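Local coordinates for transcriptional regulatory protein (Chlamydia trachomatis, PDB 3Q7R) that probably activates transcription broadly, binding DNA that includes its own promoter, as an atypical response regulator of the OmpR/PhoB subfamily, at residues Ala10-His14 / Pro34-Arg38; Gln27-Leu32 / Pro105-Lys109; Tyr45-Ala51 / Gly73-Leu77; Val76-Phe82 / Phe96-Arg101. One frame throughout, in Å; residues are numbered along the deposited sequence.

Contact 1: residues Ala10-His14 / Pro34-Arg38; sequences AGPKH and PEEYR
Lys13 and His14 run parallel to Tyr37 and Arg38 as the first paired residues of two neighbouring strands, with the CA atoms of His14 and Arg38 4.8 Å apart. The backbone of Lys13 holds the neighbouring segment at two points: its N donates to Glu36 O (2.9 Å), and its O takes the N-H of Arg38 (2.8 Å) in a nearly straight bond. Just before the pairing starts, the ring of Pro12 leans on the loop 34-36 that leads into the other strand, CB lying 3.4 Å from Glu35 O, while its CG meets the guanidinium of Arg38 at a slant, 3.9 Å from NH2. Arg38 reaches back to the proline because its chain, extended as far as CD, bends at chi3 (-64°). On the same face of the sheet, the His14 ring turns its CD2 edge to Arg38 O, 3.2 Å away and in the ring plane. Both ring nitrogens are engaged elsewhere, ND1 probably with Ser50 OG and NE2 with Thr40 OG1, so the imidazole is fixed in its rotation and links strand 13-18 to the loop before strand 51-57 and to strand 37-42. Lys13 and Tyr37 occupy the other face, where both side chains touch Leu116 of helix 105-118. Strand 13-18, helix 22-31 and strand 37-42 form a beta-alpha-beta unit, and this pairing closes its beginning at the edge of the parallel sheet of a CheY-like receiver domain.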
loop_
_atom_site.group_PDB
_atom_site.type_symbol
_atom_site.label_atom_id
_atom_site.label_comp_id
_atom_site.label_asym_id
_atom_site.label_seq_id
_atom_site.Cartn_x
_atom_site.Cartn_y
_atom_site.Cartn_z
ATOM N N ALA A 10 -10.104 19.544 14.117
ATOM C CA ALA A 10 -10.780 18.252 14.232
ATOM C C ALA A 10 -10.067 17.330 15.227
ATOM O O ALA A 10 -10.627 16.331 15.697
ATOM C CB ALA A 10 -10.887 17.582 12.859
ATOM N N GLY A 11 -8.829 17.667 15.553
ATOM C CA GLY A 11 -8.072 16.844 16.475
ATOM C C GLY A 11 -7.307 15.803 15.689
ATOM O O GLY A 11 -7.523 15.628 14.495
ATOM N N PRO A 12 -6.368 15.136 16.352
ATOM C CA PRO A 12 -5.530 14.247 15.560
ATOM C C PRO A 12 -6.274 12.962 15.180
ATOM O O PRO A 12 -7.247 12.561 15.842
ATOM C CB PRO A 12 -4.353 13.954 16.496
ATOM C CG PRO A 12 -4.923 14.111 17.863
ATOM C CD PRO A 12 -5.959 15.199 17.767
ATOM N N LYS A 13 -5.835 12.371 14.087
ATOM C CA LYS A 13 -6.323 11.064 13.675
ATOM C C LYS A 13 -5.687 10.037 14.616
ATOM O O LYS A 13 -4.550 10.197 15.027
ATOM C CB LYS A 13 -5.874 10.770 12.252
ATOM C CG LYS A 13 -6.410 11.750 11.210
ATOM C CD LYS A 13 -7.884 11.586 10.933
ATOM C CE LYS A 13 -8.327 12.408 9.683
ATOM N NZ LYS A 13 -7.506 12.152 8.445
ATOM N N HIS A 14 -6.412 8.982 14.925
ATOM C CA HIS A 14 -5.917 7.940 15.808
ATOM C C HIS A 14 -5.488 6.738 15.007
ATOM O O HIS A 14 -6.253 6.191 14.193
ATOM C CB HIS A 14 -7.026 7.457 16.778
ATOM C CG HIS A 14 -6.560 6.345 17.679
ATOM N ND1 HIS A 14 -7.422 5.429 18.272
ATOM C CD2 HIS A 14 -5.313 5.992 18.092
ATOM C CE1 HIS A 14 -6.720 4.563 18.975
ATOM N NE2 HIS A 14 -5.430 4.890 18.890
ATOM N N PRO A 34 2.118 15.041 16.865
ATOM C CA PRO A 34 1.003 14.556 17.687
ATOM C C PRO A 34 -0.259 15.404 17.515
ATOM O O PRO A 34 -1.336 14.966 17.892
ATOM C CB PRO A 34 1.547 14.637 19.118
ATOM C CG PRO A 34 2.589 15.706 19.064
ATOM C CD PRO A 34 3.213 15.595 17.685
ATOM N N GLU A 35 -0.128 16.590 16.938
ATOM C CA GLU A 35 -1.305 17.396 16.633
ATOM C C GLU A 35 -2.115 16.767 15.493
ATOM O O GLU A 35 -3.323 16.996 15.373
ATOM C CB GLU A 35 -0.893 18.824 16.278
ATOM C CG GLU A 35 -0.245 19.565 17.432
ATOM C CD GLU A 35 0.144 20.987 17.089
ATOM O OE1 GLU A 35 0.017 21.393 15.911
ATOM O OE2 GLU A 35 0.588 21.695 18.018
ATOM N N GLU A 36 -1.445 15.962 14.668
ATOM C CA GLU A 36 -2.083 15.352 13.503
ATOM C C GLU A 36 -2.371 13.844 13.680
ATOM O O GLU A 36 -3.291 13.324 13.068
ATOM C CB GLU A 36 -1.182 15.557 12.279
ATOM C CG GLU A 36 -1.001 17.035 11.912
ATOM C CD GLU A 36 0.033 17.291 10.822
ATOM O OE1 GLU A 36 0.687 16.343 10.351
ATOM O OE2 GLU A 36 0.189 18.469 10.440
ATOM N N TYR A 37 -1.523 13.157 14.450
ATOM C CA TYR A 37 -1.617 11.679 14.636
ATOM C C TYR A 37 -1.360 11.285 16.078
ATOM O O TYR A 37 -0.332 11.653 16.633
ATOM C CB TYR A 37 -0.580 10.943 13.784
ATOM C CG TYR A 37 -0.541 11.401 12.346
ATOM C CD1 TYR A 37 -1.424 10.895 11.414
ATOM C CD2 TYR A 37 0.383 12.358 11.939
ATOM C CE1 TYR A 37 -1.396 11.352 10.077
ATOM C CE2 TYR A 37 0.433 12.799 10.634
ATOM C CZ TYR A 37 -0.458 12.297 9.709
ATOM O OH TYR A 37 -0.392 12.758 8.411
ATOM N N ARG A 38 -2.287 10.527 16.663
ATOM C CA ARG A 38 -2.162 9.965 18.024
ATOM C C ARG A 38 -2.019 8.469 17.818
ATOM O O ARG A 38 -2.881 7.860 17.196
ATOM C CB ARG A 38 -3.444 10.247 18.803
ATOM C CG ARG A 38 -3.540 9.757 20.228
ATOM C CD ARG A 38 -4.778 10.377 20.945
ATOM N NE ARG A 38 -4.674 11.853 21.069
ATOM C CZ ARG A 38 -5.571 12.667 21.672
ATOM N NH1 ARG A 38 -6.688 12.160 22.224
ATOM N NH2 ARG A 38 -5.370 14.005 21.718
#

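Contact 2: residues Gln27-Leu32 / Pro105-Lys109; sequences QTKELL and PRILK
Thr28, Leu31 and Leu32 pack against Pro105, Leu108 and Lys109 in a helix-helix contact between the first and last helices of the receiver domain, which lie on the same side of the central sheet. The axes of 27-31 and 105-109 approach to 8.5 Å and cross at -55°, and the CA atoms of Thr28 and Pro105 come nearest, at 4.5 Å. The proline ring fits against Gln27, its CG 3.4 Å from Gln27 CB, and its CB meets Leu31 CD1 at 3.8 Å. Thr28 stands at about a right angle to Leu108, presenting both branches to CD2 of that leucine. Its OG1, beside the backbone N (chi1 -61°), is hydrogen-bonded to Leu24 O one turn earlier, so a buried hydroxyl is satisfied within its own helix. Lys109 behaves as a hydrocarbon: bent at chi2 (-96°), it runs past Leu32 in the opposite direction, with CG a tight 3.5 Å from Leu32 CD2, and carries CE to 3.6 Å from Leu31 O. Beyond the interface, Arg106 forms a salt bridge with Glu86 of the second subunit. No hydrogen bond joins the two segments; the contact rests on van der Waals packing, in which Thr28 OG1, bonded within its helix, also touches carbons.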
loop_
_atom_site.group_PDB
_atom_site.type_symbol
_atom_site.label_atom_id
_atom_site.label_comp_id
_atom_site.label_asym_id
_atom_site.label_seq_id
_atom_site.Cartn_x
_atom_site.Cartn_y
_atom_site.Cartn_z
ATOM N N GLN A 27 9.471 4.502 18.204
ATOM C CA GLN A 27 10.258 5.301 17.275
ATOM C C GLN A 27 9.390 5.951 16.207
ATOM O O GLN A 27 9.656 7.097 15.805
ATOM C CB GLN A 27 11.365 4.468 16.643
ATOM C CG GLN A 27 12.394 4.114 17.717
ATOM C CD GLN A 27 13.518 3.282 17.197
ATOM O OE1 GLN A 27 13.916 3.418 16.047
ATOM N NE2 GLN A 27 14.052 2.411 18.047
ATOM N N THR A 28 8.351 5.236 15.752
ATOM C CA THR A 28 7.456 5.813 14.774
ATOM C C THR A 28 6.634 6.919 15.412
ATOM O O THR A 28 6.440 7.963 14.825
ATOM C CB THR A 28 6.535 4.740 14.170
ATOM O OG1 THR A 28 7.334 3.760 13.502
ATOM C CG2 THR A 28 5.601 5.391 13.137
ATOM N N LYS A 29 6.142 6.688 16.616
ATOM C CA LYS A 29 5.287 7.669 17.282
ATOM C C LYS A 29 6.032 9.008 17.434
ATOM O O LYS A 29 5.454 10.092 17.189
ATOM C CB LYS A 29 4.827 7.071 18.607
ATOM C CG LYS A 29 4.073 7.949 19.555
ATOM C CD LYS A 29 3.746 7.067 20.778
ATOM C CE LYS A 29 2.671 7.688 21.634
ATOM N NZ LYS A 29 3.213 8.798 22.418
ATOM N N GLU A 30 7.320 8.967 17.792
ATOM C CA GLU A 30 8.081 10.197 17.972
ATOM C C GLU A 30 8.327 10.964 16.674
ATOM O O GLU A 30 8.645 12.143 16.711
ATOM C CB GLU A 30 9.387 9.923 18.718
ATOM C CG GLU A 30 10.344 8.928 18.103
ATOM C CD GLU A 30 11.496 8.592 19.047
ATOM O OE1 GLU A 30 11.358 8.883 20.258
ATOM O OE2 GLU A 30 12.529 8.042 18.588
ATOM N N LEU A 31 8.190 10.304 15.528
ATOM C CA LEU A 31 8.342 11.002 14.249
ATOM C C LEU A 31 7.057 11.644 13.760
ATOM O O LEU A 31 7.100 12.477 12.846
ATOM C CB LEU A 31 8.860 10.038 13.176
ATOM C CG LEU A 31 10.240 9.426 13.469
ATOM C CD1 LEU A 31 10.616 8.366 12.445
ATOM C CD2 LEU A 31 11.316 10.533 13.515
ATOM N N LEU A 32 5.926 11.230 14.324
ATOM C CA LEU A 32 4.616 11.735 13.890
ATOM C C LEU A 32 4.280 12.985 14.689
ATOM O O LEU A 32 4.551 13.041 15.882
ATOM C CB LEU A 32 3.521 10.678 14.076
ATOM C CG LEU A 32 3.544 9.540 13.034
ATOM C CD1 LEU A 32 2.638 8.404 13.419
ATOM C CD2 LEU A 32 3.167 10.086 11.662
ATOM N N PRO A 105 11.103 2.989 11.168
ATOM C CA PRO A 105 10.185 4.043 11.612
ATOM C C PRO A 105 9.962 5.145 10.586
ATOM O O PRO A 105 8.828 5.634 10.511
ATOM C CB PRO A 105 10.856 4.593 12.874
ATOM C CG PRO A 105 11.605 3.393 13.423
ATOM C CD PRO A 105 12.114 2.653 12.189
ATOM N N ARG A 106 10.982 5.555 9.828
ATOM C CA ARG A 106 10.770 6.589 8.817
ATOM C C ARG A 106 9.771 6.108 7.735
ATOM O O ARG A 106 8.941 6.867 7.282
ATOM C CB ARG A 106 12.119 6.999 8.183
ATOM C CG ARG A 106 12.945 7.878 9.103
ATOM C CD ARG A 106 14.332 8.132 8.523
ATOM N NE ARG A 106 14.250 9.020 7.365
ATOM C CZ ARG A 106 14.982 8.890 6.264
ATOM N NH1 ARG A 106 15.865 7.910 6.162
ATOM N NH2 ARG A 106 14.825 9.743 5.271
ATOM N N ILE A 107 9.852 4.852 7.333
ATOM C CA ILE A 107 8.910 4.345 6.327
ATOM C C ILE A 107 7.527 4.283 6.909
ATOM O O ILE A 107 6.570 4.664 6.246
ATOM C CB ILE A 107 9.352 2.995 5.861
ATOM C CG1 ILE A 107 10.632 3.179 5.034
ATOM C CG2 ILE A 107 8.233 2.286 5.050
ATOM C CD1 ILE A 107 11.279 1.894 4.594
ATOM N N LEU A 108 7.395 3.733 8.118
ATOM C CA LEU A 108 6.046 3.567 8.656
ATOM C C LEU A 108 5.395 4.948 8.886
ATOM O O LEU A 108 4.193 5.139 8.604
ATOM C CB LEU A 108 6.084 2.734 9.944
ATOM C CG LEU A 108 4.717 2.515 10.570
ATOM C CD1 LEU A 108 3.718 1.751 9.607
ATOM C CD2 LEU A 108 4.839 1.731 11.869
ATOM N N LYS A 109 6.173 5.926 9.386
ATOM C CA LYS A 109 5.633 7.263 9.543
ATOM C C LYS A 109 5.120 7.821 8.219
ATOM O O LYS A 109 4.030 8.404 8.159
ATOM C CB LYS A 109 6.742 8.196 10.092
ATOM C CG LYS A 109 6.307 9.675 10.241
ATOM C CD LYS A 109 6.736 10.495 9.023
ATOM C CE LYS A 109 6.763 12.010 9.322
ATOM N NZ LYS A 109 6.916 12.789 8.061
#

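Contact 3: residues Tyr45-Ala51 / Gly73-Leu77; sequences YKQELSA and GSFVL
Gln47 and Ser74 face each other where the loop before strand 51-57 meets the entry to strand 75-80, two neighbouring strands of the parallel sheet in this CheY-like receiver fold. Gln47 keeps CG beside its backbone N (chi1 -49°) and is extended beyond it, which lays the amide alongside the serine, with CD 3.4 Å from Ser74 CB. The two ends of the amide have different tasks. OE1 accepts the backbone N-H of Ser74 at 3.2 Å, the donor lying 43° above the carbonyl plane, off the in-plane lone-pair direction. NE2 donates to a water that in turn donates to Ser74 O, and it also makes a weak hydrogen bond to Tyr45 OH. One glutamine thus engages both the N-H and, through water, the C=O of the same residue, which fixes the turn of its amide. Gly73 comes just before, its CA 4.1 Å from OE1. The Tyr45 ring brings its hydroxyl edge against Val76, with OH 3.7 Å from Val76 CG2; ring and valine approach from opposite directions. Pro62 and Ile65 also touch the tyrosine side chain. Behind Gln47 the chain makes a type I turn from Glu48 to Ala51, closed by the backbone hydrogen bond from Ala51 N to Glu48 O. In the conformer described here, Ser74 holds OG beside its own N, from where it donates to Ala51 O at 3.0 Å, reaching that oxygen from above the carbonyl plane.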
loop_
_atom_site.group_PDB
_atom_site.type_symbol
_atom_site.label_atom_id
_atom_site.label_comp_id
_atom_site.label_asym_id
_atom_site.label_seq_id
_atom_site.Cartn_x
_atom_site.Cartn_y
_atom_site.Cartn_z
ATOM N N TYR A 45 -5.341 -8.374 17.324
ATOM C CA TYR A 45 -6.119 -7.583 16.350
ATOM C C TYR A 45 -7.445 -7.097 16.971
ATOM O O TYR A 45 -8.186 -7.869 17.600
ATOM C CB TYR A 45 -6.428 -8.409 15.080
ATOM C CG TYR A 45 -7.305 -7.634 14.155
ATOM C CD1 TYR A 45 -6.773 -6.601 13.388
ATOM C CD2 TYR A 45 -8.682 -7.839 14.112
ATOM C CE1 TYR A 45 -7.550 -5.785 12.570
ATOM C CE2 TYR A 45 -9.463 -7.032 13.330
ATOM C CZ TYR A 45 -8.910 -6.016 12.532
ATOM O OH TYR A 45 -9.724 -5.188 11.744
ATOM N N LYS A 46 -7.703 -5.824 16.758
ATOM C CA LYS A 46 -9.013 -5.225 17.089
ATOM C C LYS A 46 -9.108 -3.909 16.357
ATOM O O LYS A 46 -8.171 -3.477 15.653
ATOM C CB LYS A 46 -9.124 -5.020 18.595
ATOM C CG LYS A 46 -8.074 -4.019 19.062
ATOM C CD LYS A 46 -8.044 -3.707 20.612
ATOM C CE LYS A 46 -9.281 -3.268 21.187
ATOM N NZ LYS A 46 -9.010 -2.766 22.602
ATOM N N GLN A 47 -10.276 -3.280 16.474
ATOM C CA GLN A 47 -10.386 -1.864 16.172
ATOM C C GLN A 47 -10.889 -1.173 17.445
ATOM O O GLN A 47 -11.228 -1.837 18.440
ATOM C CB GLN A 47 -11.328 -1.569 14.989
ATOM C CG GLN A 47 -10.983 -2.472 13.800
ATOM C CD GLN A 47 -11.699 -2.101 12.557
ATOM O OE1 GLN A 47 -12.784 -1.499 12.609
ATOM N NE2 GLN A 47 -11.180 -2.554 11.420
ATOM N N GLU A 48 -10.816 0.146 17.435
ATOM C CA GLU A 48 -11.338 0.975 18.527
ATOM C C GLU A 48 -12.228 2.032 17.905
ATOM O O GLU A 48 -12.083 2.338 16.721
ATOM C CB GLU A 48 -10.194 1.599 19.349
ATOM C CG GLU A 48 -9.503 0.566 20.195
ATOM C CD GLU A 48 -8.314 1.044 20.986
ATOM O OE1 GLU A 48 -7.894 2.188 20.791
ATOM O OE2 GLU A 48 -7.807 0.242 21.818
ATOM N N LEU A 49 -13.177 2.562 18.685
ATOM C CA LEU A 49 -14.118 3.538 18.165
ATOM C C LEU A 49 -13.439 4.734 17.551
ATOM O O LEU A 49 -13.952 5.293 16.582
ATOM C CB LEU A 49 -15.053 4.051 19.272
ATOM C CG LEU A 49 -16.008 2.983 19.753
ATOM C CD1 LEU A 49 -16.731 3.494 21.033
ATOM C CD2 LEU A 49 -17.032 2.659 18.652
ATOM N N SER A 50 -12.320 5.150 18.149
ATOM C CA SER A 50 -11.588 6.299 17.659
ATOM C C SER A 50 -10.633 6.004 16.540
ATOM O O SER A 50 -10.122 6.926 15.947
ATOM C CB SER A 50 -10.825 6.953 18.798
ATOM O OG SER A 50 -9.917 6.022 19.365
ATOM N N ALA A 51 -10.370 4.723 16.250
ATOM C CA ALA A 51 -9.291 4.415 15.310
ATOM C C ALA A 51 -9.702 4.756 13.880
ATOM O O ALA A 51 -10.706 4.275 13.358
ATOM C CB ALA A 51 -8.939 2.948 15.404
ATOM N N GLY A 73 -16.033 0.844 8.910
ATOM C CA GLY A 73 -15.157 0.738 10.055
ATOM C C GLY A 73 -13.772 1.345 9.755
ATOM O O GLY A 73 -13.623 2.071 8.806
ATOM N N SER A 74 -12.785 0.978 10.578
ATOM C CA SER A 74 -11.410 1.457 10.439
ATOM C C SER A 74 -10.757 0.916 9.164
ATOM O O SER A 74 -10.988 -0.230 8.795
ATOM C CB SER A 74 -10.550 0.965 11.619
ATOM O OG SER A 74 -11.075 1.307 12.894
ATOM N N PHE A 75 -9.896 1.713 8.519
ATOM C CA PHE A 75 -8.999 1.153 7.505
ATOM C C PHE A 75 -7.959 0.265 8.194
ATOM O O PHE A 75 -7.672 0.440 9.382
ATOM C CB PHE A 75 -8.260 2.287 6.794
ATOM C CG PHE A 75 -9.165 3.241 6.081
ATOM C CD1 PHE A 75 -9.751 2.823 4.904
ATOM C CD2 PHE A 75 -9.405 4.514 6.563
ATOM C CE1 PHE A 75 -10.609 3.682 4.205
ATOM C CE2 PHE A 75 -10.247 5.372 5.868
ATOM C CZ PHE A 75 -10.845 4.934 4.685
ATOM N N VAL A 76 -7.414 -0.687 7.436
ATOM C CA VAL A 76 -6.319 -1.553 7.959
ATOM C C VAL A 76 -5.149 -1.635 6.989
ATOM O O VAL A 76 -5.358 -1.921 5.797
ATOM C CB VAL A 76 -6.833 -2.974 8.255
ATOM C CG1 VAL A 76 -5.650 -3.850 8.723
ATOM C CG2 VAL A 76 -7.940 -2.970 9.373
ATOM N N LEU A 77 -3.929 -1.339 7.464
ATOM C CA LEU A 77 -2.725 -1.511 6.653
ATOM C C LEU A 77 -1.960 -2.643 7.293
ATOM O O LEU A 77 -1.787 -2.637 8.528
ATOM C CB LEU A 77 -1.875 -0.217 6.732
ATOM C CG LEU A 77 -0.453 -0.262 6.125
ATOM C CD1 LEU A 77 -0.534 -0.363 4.606
ATOM C CD2 LEU A 77 0.291 1.026 6.511
HETATM O O HOH W 1 -13.229 -2.147 9.563
#

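Contact 4: residues Val76-Phe82 / Phe96-Arg101; sequences VLVLLDF and FWYLIR. With EDO (1,2-ethanediol), chain C.
Arg101 NH1 is gripped by two carboxylates: it donates to Asp81 OD1 at 2.9 Å, and it also forms a salt bridge with Glu57. The bond to Asp81 is bent (131° at the hydrogen) and the oxygen lies out of the guanidinium plane. This pair sits at the C-terminal ends of strands 75-80 and 97-100, parallel neighbours in a beta-alpha-beta unit of the receiver fold. Behind it four backbone hydrogen bonds join the segments, among them Leu80 N to Leu99 O at 2.8 Å and Arg101 N to Leu80 O. At the other end a water bridges Val76 O and Trp97 N. On one face Leu77 CD1 lies 3.8 Å from Trp97 CD1, the two side chains pointing the same way, and the indole meets Trp97 of the second subunit edge-to-face. On the other, Leu80 CD1 sits over the Tyr98 ring in a CH-pi contact, 4.3 Å from the centroid. This ring also touches Ser88 and Leu92 of the connecting helix. The N-H of Ile100, not used in the pairing with strand 75-80, is taken by a 1,2-ethanediol, probably from the crystallisation liquor, whose O2 lies 2.9 Å from Ile100 N.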
loop_
_atom_site.group_PDB
_atom_site.type_symbol
_atom_site.label_atom_id
_atom_site.label_comp_id
_atom_site.label_asym_id
_atom_site.label_seq_id
_atom_site.Cartn_x
_atom_site.Cartn_y
_atom_site.Cartn_z
ATOM N N VAL A 76 -7.414 -0.687 7.436
ATOM C CA VAL A 76 -6.319 -1.553 7.959
ATOM C C VAL A 76 -5.149 -1.635 6.989
ATOM O O VAL A 76 -5.358 -1.921 5.797
ATOM C CB VAL A 76 -6.833 -2.974 8.255
ATOM C CG1 VAL A 76 -5.650 -3.850 8.723
ATOM C CG2 VAL A 76 -7.940 -2.970 9.373
ATOM N N LEU A 77 -3.929 -1.339 7.464
ATOM C CA LEU A 77 -2.725 -1.511 6.653
ATOM C C LEU A 77 -1.960 -2.643 7.293
ATOM O O LEU A 77 -1.787 -2.637 8.528
ATOM C CB LEU A 77 -1.875 -0.217 6.732
ATOM C CG LEU A 77 -0.453 -0.262 6.125
ATOM C CD1 LEU A 77 -0.534 -0.363 4.606
ATOM C CD2 LEU A 77 0.291 1.026 6.511
ATOM N N VAL A 78 -1.479 -3.577 6.483
ATOM C CA VAL A 78 -0.859 -4.795 7.020
ATOM C C VAL A 78 0.667 -4.758 6.881
ATOM O O VAL A 78 1.190 -4.287 5.875
ATOM C CB VAL A 78 -1.441 -6.011 6.289
ATOM C CG1 VAL A 78 -0.655 -7.268 6.629
ATOM C CG2 VAL A 78 -2.923 -6.144 6.600
ATOM N N LEU A 79 1.385 -5.215 7.911
ATOM C CA LEU A 79 2.845 -5.270 7.863
ATOM C C LEU A 79 3.286 -6.722 7.714
ATOM O O LEU A 79 2.965 -7.564 8.559
ATOM C CB LEU A 79 3.471 -4.713 9.132
ATOM C CG LEU A 79 2.984 -3.331 9.545
ATOM C CD1 LEU A 79 3.845 -2.862 10.796
ATOM C CD2 LEU A 79 3.104 -2.357 8.339
ATOM N N LEU A 80 4.013 -7.009 6.649
ATOM C CA LEU A 80 4.419 -8.404 6.333
ATOM C C LEU A 80 5.907 -8.618 6.584
ATOM O O LEU A 80 6.720 -7.785 6.205
ATOM C CB LEU A 80 4.225 -8.700 4.832
ATOM C CG LEU A 80 2.911 -9.333 4.508
ATOM C CD1 LEU A 80 2.621 -9.234 3.014
ATOM C CD2 LEU A 80 2.981 -10.840 4.875
ATOM N N ASP A 81 6.279 -9.765 7.137
ATOM C CA ASP A 81 7.723 -10.052 7.288
ATOM C C ASP A 81 8.380 -10.478 5.976
ATOM O O ASP A 81 9.626 -10.423 5.872
ATOM C CB ASP A 81 7.939 -11.240 8.233
ATOM C CG ASP A 81 7.609 -10.931 9.687
ATOM O OD1 ASP A 81 7.634 -9.765 10.117
ATOM O OD2 ASP A 81 7.479 -11.919 10.472
ATOM N N PHE A 82 7.603 -10.957 5.014
ATOM C CA PHE A 82 8.167 -11.705 3.891
ATOM C C PHE A 82 7.329 -11.471 2.633
ATOM O O PHE A 82 6.153 -11.046 2.702
ATOM C CB PHE A 82 8.140 -13.241 4.213
ATOM C CG PHE A 82 6.730 -13.737 4.501
ATOM C CD1 PHE A 82 5.916 -14.115 3.454
ATOM C CD2 PHE A 82 6.228 -13.774 5.831
ATOM C CE1 PHE A 82 4.577 -14.499 3.688
ATOM C CE2 PHE A 82 4.914 -14.117 6.087
ATOM C CZ PHE A 82 4.079 -14.510 5.022
ATOM N N PHE A 96 -6.829 -5.560 1.798
ATOM C CA PHE A 96 -5.735 -4.995 2.596
ATOM C C PHE A 96 -4.513 -4.632 1.728
ATOM O O PHE A 96 -3.884 -5.520 1.124
ATOM C CB PHE A 96 -5.246 -6.047 3.591
ATOM C CG PHE A 96 -6.318 -6.495 4.552
ATOM C CD1 PHE A 96 -6.752 -5.649 5.558
ATOM C CD2 PHE A 96 -6.866 -7.780 4.467
ATOM C CE1 PHE A 96 -7.750 -6.087 6.471
ATOM C CE2 PHE A 96 -7.849 -8.194 5.385
ATOM C CZ PHE A 96 -8.299 -7.312 6.367
ATOM N N TRP A 97 -4.134 -3.363 1.794
ATOM C CA TRP A 97 -2.844 -2.954 1.304
ATOM C C TRP A 97 -1.775 -3.330 2.357
ATOM O O TRP A 97 -2.107 -3.575 3.530
ATOM C CB TRP A 97 -2.846 -1.416 1.009
ATOM C CG TRP A 97 -1.566 -0.891 0.406
ATOM C CD1 TRP A 97 -0.774 0.127 0.887
ATOM C CD2 TRP A 97 -0.932 -1.343 -0.789
ATOM N NE1 TRP A 97 0.330 0.322 0.061
ATOM C CE2 TRP A 97 0.258 -0.553 -0.978
ATOM C CE3 TRP A 97 -1.240 -2.327 -1.714
ATOM C CZ2 TRP A 97 1.132 -0.749 -2.037
ATOM C CZ3 TRP A 97 -0.346 -2.518 -2.811
ATOM C CH2 TRP A 97 0.824 -1.729 -2.939
ATOM N N TYR A 98 -0.501 -3.356 1.950
ATOM C CA TYR A 98 0.527 -3.876 2.875
ATOM C C TYR A 98 1.888 -3.284 2.552
ATOM O O TYR A 98 2.082 -2.740 1.448
ATOM C CB TYR A 98 0.662 -5.441 2.818
ATOM C CG TYR A 98 0.946 -5.957 1.424
ATOM C CD1 TYR A 98 2.219 -5.964 0.917
ATOM C CD2 TYR A 98 -0.107 -6.422 0.619
ATOM C CE1 TYR A 98 2.468 -6.443 -0.387
ATOM C CE2 TYR A 98 0.113 -6.884 -0.671
ATOM C CZ TYR A 98 1.380 -6.857 -1.171
ATOM O OH TYR A 98 1.645 -7.308 -2.478
ATOM N N LEU A 99 2.774 -3.325 3.540
ATOM C CA LEU A 99 4.209 -3.052 3.361
ATOM C C LEU A 99 4.912 -4.348 3.704
ATOM O O LEU A 99 4.486 -5.045 4.656
ATOM C CB LEU A 99 4.715 -1.999 4.365
ATOM C CG LEU A 99 4.081 -0.615 4.219
ATOM C CD1 LEU A 99 4.492 0.314 5.367
ATOM C CD2 LEU A 99 4.556 -0.059 2.879
ATOM N N ILE A 100 6.027 -4.651 3.021
ATOM C CA ILE A 100 6.832 -5.826 3.323
ATOM C C ILE A 100 8.143 -5.329 3.908
ATOM O O ILE A 100 8.711 -4.322 3.415
ATOM C CB ILE A 100 7.077 -6.695 2.092
ATOM C CG1 ILE A 100 5.714 -7.160 1.533
ATOM C CG2 ILE A 100 8.026 -7.875 2.460
ATOM C CD1 ILE A 100 5.813 -8.212 0.369
ATOM N N ARG A 101 8.606 -5.999 4.971
ATOM C CA ARG A 101 9.845 -5.612 5.621
ATOM C C ARG A 101 11.027 -5.685 4.618
ATOM O O ARG A 101 11.026 -6.452 3.659
ATOM C CB ARG A 101 10.096 -6.499 6.863
ATOM C CG ARG A 101 9.192 -6.088 8.059
ATOM C CD ARG A 101 9.464 -6.854 9.394
ATOM N NE ARG A 101 8.914 -6.026 10.418
ATOM C CZ ARG A 101 7.639 -6.065 10.826
ATOM N NH1 ARG A 101 6.807 -7.030 10.415
ATOM N NH2 ARG A 101 7.210 -5.152 11.683
HETATM C C1 EDO C . 5.699 -4.170 -1.157
HETATM O O1 EDO C . 6.303 -5.084 -2.073
HETATM C C2 EDO C . 6.851 -3.491 -0.420
HETATM O O2 EDO C . 6.360 -2.887 0.764
HETATM O O HOH W 2 -5.990 -1.568 3.199
HETATM O O HOH W 3 11.359 -9.164 3.561
#

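Contacts 1, 3 and 4 all reach one parallel sheet: contact 1 pairs the edge strand 37-42 with 13-18, and contact 4 pairs 75-80 with the other outermost strand of the chain, their centres 23 Å apart on opposite sides of the chain's centre. Contact 3 lies between, sharing Val76 and Leu77 with contact 4 and joined to contact 1 by the probable hydrogen bond of His14 ND1 to Ser50 OG (2.8 Å). Contact 2 lies on the helices, touching contact 1 through Leu32 CD2 and Tyr37 CD2 (3.6 Å) and contact 4 through Ile107 CG2 and Leu99 CD1 (4.2 Å). Contacts 2 and 4 both meet the second subunit, and the ethanediol of contact 4 is also bonded to its Ile100 N.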